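PDB 3O7B: ribosomal RNA small subunit methyltransferase Nep1 from Archaeoglobus fulgidus, which probably methylates N1 of a specific pseudouridine in 16S ribosomal RNA during ribosome biogenesis, using S-adenosylmethionine as methyl donor. Local coordinates for residues L78-R81 with E82-R86; N130-V133 with G134-K138. One frame throughout, in Å; residues are numbered along the deposited sequence.

Together the two contacts illustrate how local packing changes its chemistry with the backbone beneath it. Contact 1 (78-86) belongs to the loop between helices 68-71 and 87-98, shaped by a short 3-10 turn; contact 2 (130-138) lies within helix 129-142 and rests on i to i+4 spacing. Contact 1 buries Leu78, Lys83 and Arg84 but exposes Glu79 and Glu82; contact 2 buries Phe132, Val133, Met136 and Glu137 but exposes Arg131. An arginine lies flat on an aromatic ring in the first, whereas a methionine covers one in the second. They share no element and do not touch, yet the Phe132 side chain is about 7 Å from that of Asp88, the salt-bridge partner of Arg86.

Contact 1 (L78-R81 with E82-R86); sequences LEFR and EKRGR
Arg84 folds back over Phe80, its guanidinium stacked flat on the ring and offset toward the rim, with planes at 11° and centres 4.4 Å apart. The opposite face of the guanidinium is covered by Leu78, whose CD1 comes within 4.0 Å of Arg84 NE, so the planar group is sandwiched between aromatic and aliphatic carbon. A bond at the edge helps fix its rotation: NH1 donates to Glu79 O (2.9 Å, 158° at the hydrogen), with the acceptor close to the guanidinium plane. A bend in the Arg84 chain at chi3 (90°) brings NH1 round to that carbonyl, and a salt bridge from NH2 to Glu38 is a second hold. Beneath this layer the backbone tightens into a 3-10 turn, Lys83 N bonding to Phe80 O at 3.0 Å and Arg84 N to Arg81 O. The buried Lys83 reaches away from the turn, its NZ salt-bridged to Glu34.

The looser side is that of the exposed Glu79 and Glu82. Two waters bridge the segments: one accepts from Glu79 N and weakly from Arg84 NH1, while the other donates to Glu82 O and to Arg84 O (2.7 Å) and receives a weak bond from Arg81 NH1. Arg81 NH2 is salt-bridged to Asp68. With the Lys83 side chain about 7 Å from bound S-adenosylhomocysteine, the 3-10 turn lies close to the cofactor site and, through Arg86, the predicted RNA-binding surface of this SPOUT-class methyltransferase.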
loop_
_atom_site.group_PDB
_atom_site.type_symbol
_atom_site.label_atom_id
_atom_site.label_comp_id
_atom_site.label_asym_id
_atom_site.label_seq_id
_atom_site.Cartn_x
_atom_site.Cartn_y
_atom_site.Cartn_z
ATOM N N LEU A 78 -8.018 -22.208 -14.181
ATOM C CA LEU A 78 -8.854 -21.816 -13.044
ATOM C C LEU A 78 -10.117 -21.060 -13.464
ATOM O O LEU A 78 -10.075 -20.266 -14.397
ATOM C CB LEU A 78 -8.050 -20.957 -12.055
ATOM C CG LEU A 78 -6.879 -21.596 -11.309
ATOM C CD1 LEU A 78 -6.337 -20.552 -10.331
ATOM C CD2 LEU A 78 -7.294 -22.855 -10.558
ATOM N N GLU A 79 -11.223 -21.301 -12.762
ATOM C CA GLU A 79 -12.440 -20.499 -12.922
ATOM C C GLU A 79 -12.257 -19.116 -12.295
ATOM O O GLU A 79 -11.440 -18.955 -11.385
ATOM C CB GLU A 79 -13.649 -21.202 -12.290
ATOM C CG GLU A 79 -13.982 -22.562 -12.908
ATOM C CD GLU A 79 -14.415 -22.470 -14.365
ATOM O OE1 GLU A 79 -15.197 -21.550 -14.713
ATOM O OE2 GLU A 79 -13.979 -23.327 -15.165
ATOM N N PHE A 80 -13.030 -18.143 -12.772
ATOM C CA PHE A 80 -12.921 -16.729 -12.367
ATOM C C PHE A 80 -11.472 -16.266 -12.159
ATOM O O PHE A 80 -11.152 -15.560 -11.182
ATOM C CB PHE A 80 -13.845 -16.375 -11.175
ATOM C CG PHE A 80 -13.688 -17.264 -9.953
ATOM C CD1 PHE A 80 -12.835 -16.903 -8.906
ATOM C CD2 PHE A 80 -14.451 -18.432 -9.814
ATOM C CE1 PHE A 80 -12.698 -17.717 -7.764
ATOM C CE2 PHE A 80 -14.319 -19.247 -8.685
ATOM C CZ PHE A 80 -13.443 -18.890 -7.658
ATOM N N ARG A 81 -10.612 -16.640 -13.100
ATOM C CA ARG A 81 -9.179 -16.465 -12.932
ATOM C C ARG A 81 -8.799 -14.995 -12.812
ATOM O O ARG A 81 -7.837 -14.656 -12.103
ATOM C CB ARG A 81 -8.381 -17.156 -14.047
ATOM C CG ARG A 81 -6.844 -17.114 -13.832
ATOM C CD ARG A 81 -6.257 -16.037 -14.709
ATOM N NE ARG A 81 -4.820 -15.801 -14.545
ATOM C CZ ARG A 81 -4.291 -14.885 -13.736
ATOM N NH1 ARG A 81 -5.066 -14.143 -12.944
ATOM N NH2 ARG A 81 -2.978 -14.720 -13.717
ATOM N N GLU A 82 -9.562 -14.119 -13.464
ATOM C CA GLU A 82 -9.266 -12.689 -13.428
ATOM C C GLU A 82 -9.310 -12.115 -12.003
ATOM O O GLU A 82 -8.676 -11.096 -11.734
ATOM C CB GLU A 82 -10.194 -11.907 -14.378
ATOM C CG GLU A 82 -11.644 -11.760 -13.928
ATOM C CD GLU A 82 -12.493 -13.002 -14.192
ATOM O OE1 GLU A 82 -11.997 -13.968 -14.825
ATOM O OE2 GLU A 82 -13.670 -13.000 -13.768
ATOM N N LYS A 83 -10.025 -12.782 -11.096
ATOM C CA LYS A 83 -10.114 -12.320 -9.700
ATOM C C LYS A 83 -9.004 -12.844 -8.793
ATOM O O LYS A 83 -8.868 -12.380 -7.659
ATOM C CB LYS A 83 -11.452 -12.745 -9.080
ATOM C CG LYS A 83 -12.646 -12.030 -9.670
ATOM C CD LYS A 83 -13.900 -12.365 -8.891
ATOM C CE LYS A 83 -15.037 -11.456 -9.299
ATOM N NZ LYS A 83 -16.303 -11.789 -8.573
ATOM N N ARG A 84 -8.218 -13.798 -9.286
ATOM C CA ARG A 84 -7.411 -14.655 -8.409
ATOM C C ARG A 84 -5.931 -14.326 -8.403
ATOM O O ARG A 84 -5.415 -13.717 -9.348
ATOM C CB ARG A 84 -7.635 -16.122 -8.772
ATOM C CG ARG A 84 -9.094 -16.500 -8.678
ATOM C CD ARG A 84 -9.339 -17.912 -9.182
ATOM N NE ARG A 84 -9.227 -18.873 -8.097
ATOM C CZ ARG A 84 -9.755 -20.089 -8.126
ATOM N NH1 ARG A 84 -10.432 -20.494 -9.196
ATOM N NH2 ARG A 84 -9.617 -20.890 -7.084
ATOM N N GLY A 85 -5.267 -14.729 -7.322
ATOM C CA GLY A 85 -3.816 -14.617 -7.185
ATOM C C GLY A 85 -3.294 -13.225 -6.907
ATOM O O GLY A 85 -2.138 -12.934 -7.220
ATOM N N ARG A 86 -4.108 -12.392 -6.268
ATOM C CA ARG A 86 -3.695 -10.991 -5.982
ATOM C C ARG A 86 -3.809 -10.569 -4.512
ATOM O O ARG A 86 -4.537 -9.641 -4.187
ATOM C CB ARG A 86 -4.426 -10.024 -6.911
ATOM C CG ARG A 86 -4.090 -10.249 -8.389
ATOM C CD ARG A 86 -2.642 -9.823 -8.746
ATOM N NE ARG A 86 -2.423 -8.437 -8.351
ATOM C CZ ARG A 86 -2.835 -7.379 -9.034
ATOM N NH1 ARG A 86 -3.464 -7.514 -10.192
ATOM N NH2 ARG A 86 -2.612 -6.163 -8.547
HETATM O O HOH W 1 -11.317 -23.446 -10.472
HETATM O O HOH W 2 -5.936 -11.754 -11.134
#

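Contact 2 (N130-V133 with G134-K138); sequences NRFV and GLMEK
Phe132 and Met136, four residues apart on helix 129-142, form an i to i+4 Met-aromatic pair in which CG of the methionine lies over one face of the ring and the sulfur is set obliquely. Met136 CG makes the nearest approach, 3.5 Å from Phe132 CZ and displaced toward the rim; it sits 3.8 Å from the ring centroid and 21° off the normal, a CH-pi contact. SD stands 4.4 Å from the centroid, and CE ends 3.8 Å from Phe132 CE1. Two bends in Met136, at chi2 (-59°) and chi3, curl the side chain over the phenyl group instead of letting it run outward. Beyond this pair the Phe132 ring stacks with His91, joining the helix to helix 87-98.

Round the helix, Val133 and Glu137 cross at a slant. Val133 holds CG1 anti to its N (chi1 165°), and the Glu137 chain, extended beyond CG, brings OE2 alongside that methyl. The carboxylate is buried: OE1 is salt-bridged to Arg57 and Lys59 and OE2 is hydrogen-bonded to Leu65 N, partners that would probably favour the charged form. At the N-terminal end, Asn130 OD1 is hydrogen-bonded to ND2 of Asn130 of the second subunit, bringing this helix to the dimer interface. Regular backbone bonds run beneath both pairs, among them Met136 N to Phe132 O at 2.9 Å. On the Val133 side, CG1 lies 3.5 Å from Glu137 OE2.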
loop_
_atom_site.group_PDB
_atom_site.type_symbol
_atom_site.label_atom_id
_atom_site.label_comp_id
_atom_site.label_asym_id
_atom_site.label_seq_id
_atom_site.Cartn_x
_atom_site.Cartn_y
_atom_site.Cartn_z
ATOM N N ASN A 130 6.199 -9.893 1.277
ATOM C CA ASN A 130 6.587 -11.300 1.385
ATOM C C ASN A 130 6.339 -11.821 2.791
ATOM O O ASN A 130 5.895 -12.968 2.956
ATOM C CB ASN A 130 8.037 -11.523 0.938
ATOM C CG ASN A 130 8.246 -11.110 -0.505
ATOM O OD1 ASN A 130 9.102 -10.256 -0.816
ATOM N ND2 ASN A 130 7.456 -11.681 -1.398
ATOM N N ARG A 131 6.556 -10.969 3.789
ATOM C CA ARG A 131 6.261 -11.322 5.173
ATOM C C ARG A 131 4.744 -11.423 5.389
ATOM O O ARG A 131 4.279 -12.304 6.121
ATOM C CB ARG A 131 6.906 -10.300 6.109
ATOM C CG ARG A 131 8.452 -10.297 6.042
ATOM C CD ARG A 131 9.050 -10.861 7.307
ATOM N NE ARG A 131 10.517 -10.927 7.350
ATOM C CZ ARG A 131 11.337 -9.951 7.754
ATOM N NH1 ARG A 131 10.891 -8.756 8.117
ATOM N NH2 ARG A 131 12.640 -10.181 7.786
ATOM N N PHE A 132 3.973 -10.560 4.730
ATOM C CA PHE A 132 2.518 -10.683 4.791
ATOM C C PHE A 132 2.048 -12.019 4.211
ATOM O O PHE A 132 1.189 -12.704 4.810
ATOM C CB PHE A 132 1.874 -9.518 4.055
ATOM C CG PHE A 132 0.361 -9.615 3.966
ATOM C CD1 PHE A 132 -0.435 -9.359 5.078
ATOM C CD2 PHE A 132 -0.236 -9.974 2.774
ATOM C CE1 PHE A 132 -1.852 -9.470 4.993
ATOM C CE2 PHE A 132 -1.626 -10.072 2.673
ATOM C CZ PHE A 132 -2.424 -9.816 3.780
ATOM N N VAL A 133 2.590 -12.388 3.060
ATOM C CA VAL A 133 2.228 -13.648 2.434
ATOM C C VAL A 133 2.522 -14.806 3.391
ATOM O O VAL A 133 1.688 -15.699 3.557
ATOM C CB VAL A 133 2.951 -13.827 1.085
ATOM C CG1 VAL A 133 2.870 -15.290 0.593
ATOM C CG2 VAL A 133 2.364 -12.859 0.068
ATOM N N GLY A 134 3.671 -14.791 4.051
ATOM C CA GLY A 134 4.002 -15.859 4.988
ATOM C C GLY A 134 3.037 -15.908 6.149
ATOM O O GLY A 134 2.656 -16.999 6.611
ATOM N N LEU A 135 2.618 -14.749 6.630
ATOM C CA LEU A 135 1.666 -14.693 7.739
ATOM C C LEU A 135 0.293 -15.229 7.301
ATOM O O LEU A 135 -0.366 -15.960 8.043
ATOM C CB LEU A 135 1.548 -13.266 8.280
ATOM C CG LEU A 135 0.629 -13.112 9.494
ATOM C CD1 LEU A 135 1.207 -13.830 10.718
ATOM C CD2 LEU A 135 0.422 -11.659 9.794
ATOM N N MET A 136 -0.123 -14.900 6.087
ATOM C CA MET A 136 -1.378 -15.441 5.555
ATOM C C MET A 136 -1.311 -16.944 5.377
ATOM O O MET A 136 -2.285 -17.647 5.688
ATOM C CB MET A 136 -1.748 -14.766 4.237
ATOM C CG MET A 136 -2.118 -13.296 4.371
ATOM S SD MET A 136 -3.519 -12.961 5.460
ATOM C CE MET A 136 -2.681 -12.618 7.005
ATOM N N GLU A 137 -0.179 -17.458 4.911
ATOM C CA GLU A 137 0.006 -18.922 4.836
ATOM C C GLU A 137 -0.133 -19.568 6.211
ATOM O O GLU A 137 -0.808 -20.611 6.365
ATOM C CB GLU A 137 1.345 -19.262 4.188
ATOM C CG GLU A 137 1.332 -18.908 2.700
ATOM C CD GLU A 137 2.692 -18.925 2.023
ATOM O OE1 GLU A 137 3.710 -19.081 2.731
ATOM O OE2 GLU A 137 2.743 -18.783 0.783
ATOM N N LYS A 138 0.477 -18.957 7.218
ATOM C CA LYS A 138 0.361 -19.465 8.580
ATOM C C LYS A 138 -1.091 -19.404 9.069
ATOM O O LYS A 138 -1.583 -20.343 9.704
ATOM C CB LYS A 138 1.277 -18.677 9.515
ATOM C CG LYS A 138 1.275 -19.198 10.945
ATOM C CD LYS A 138 2.185 -18.373 11.829
ATOM C CE LYS A 138 2.301 -19.027 13.198
ATOM N NZ LYS A 138 3.297 -18.299 14.033
#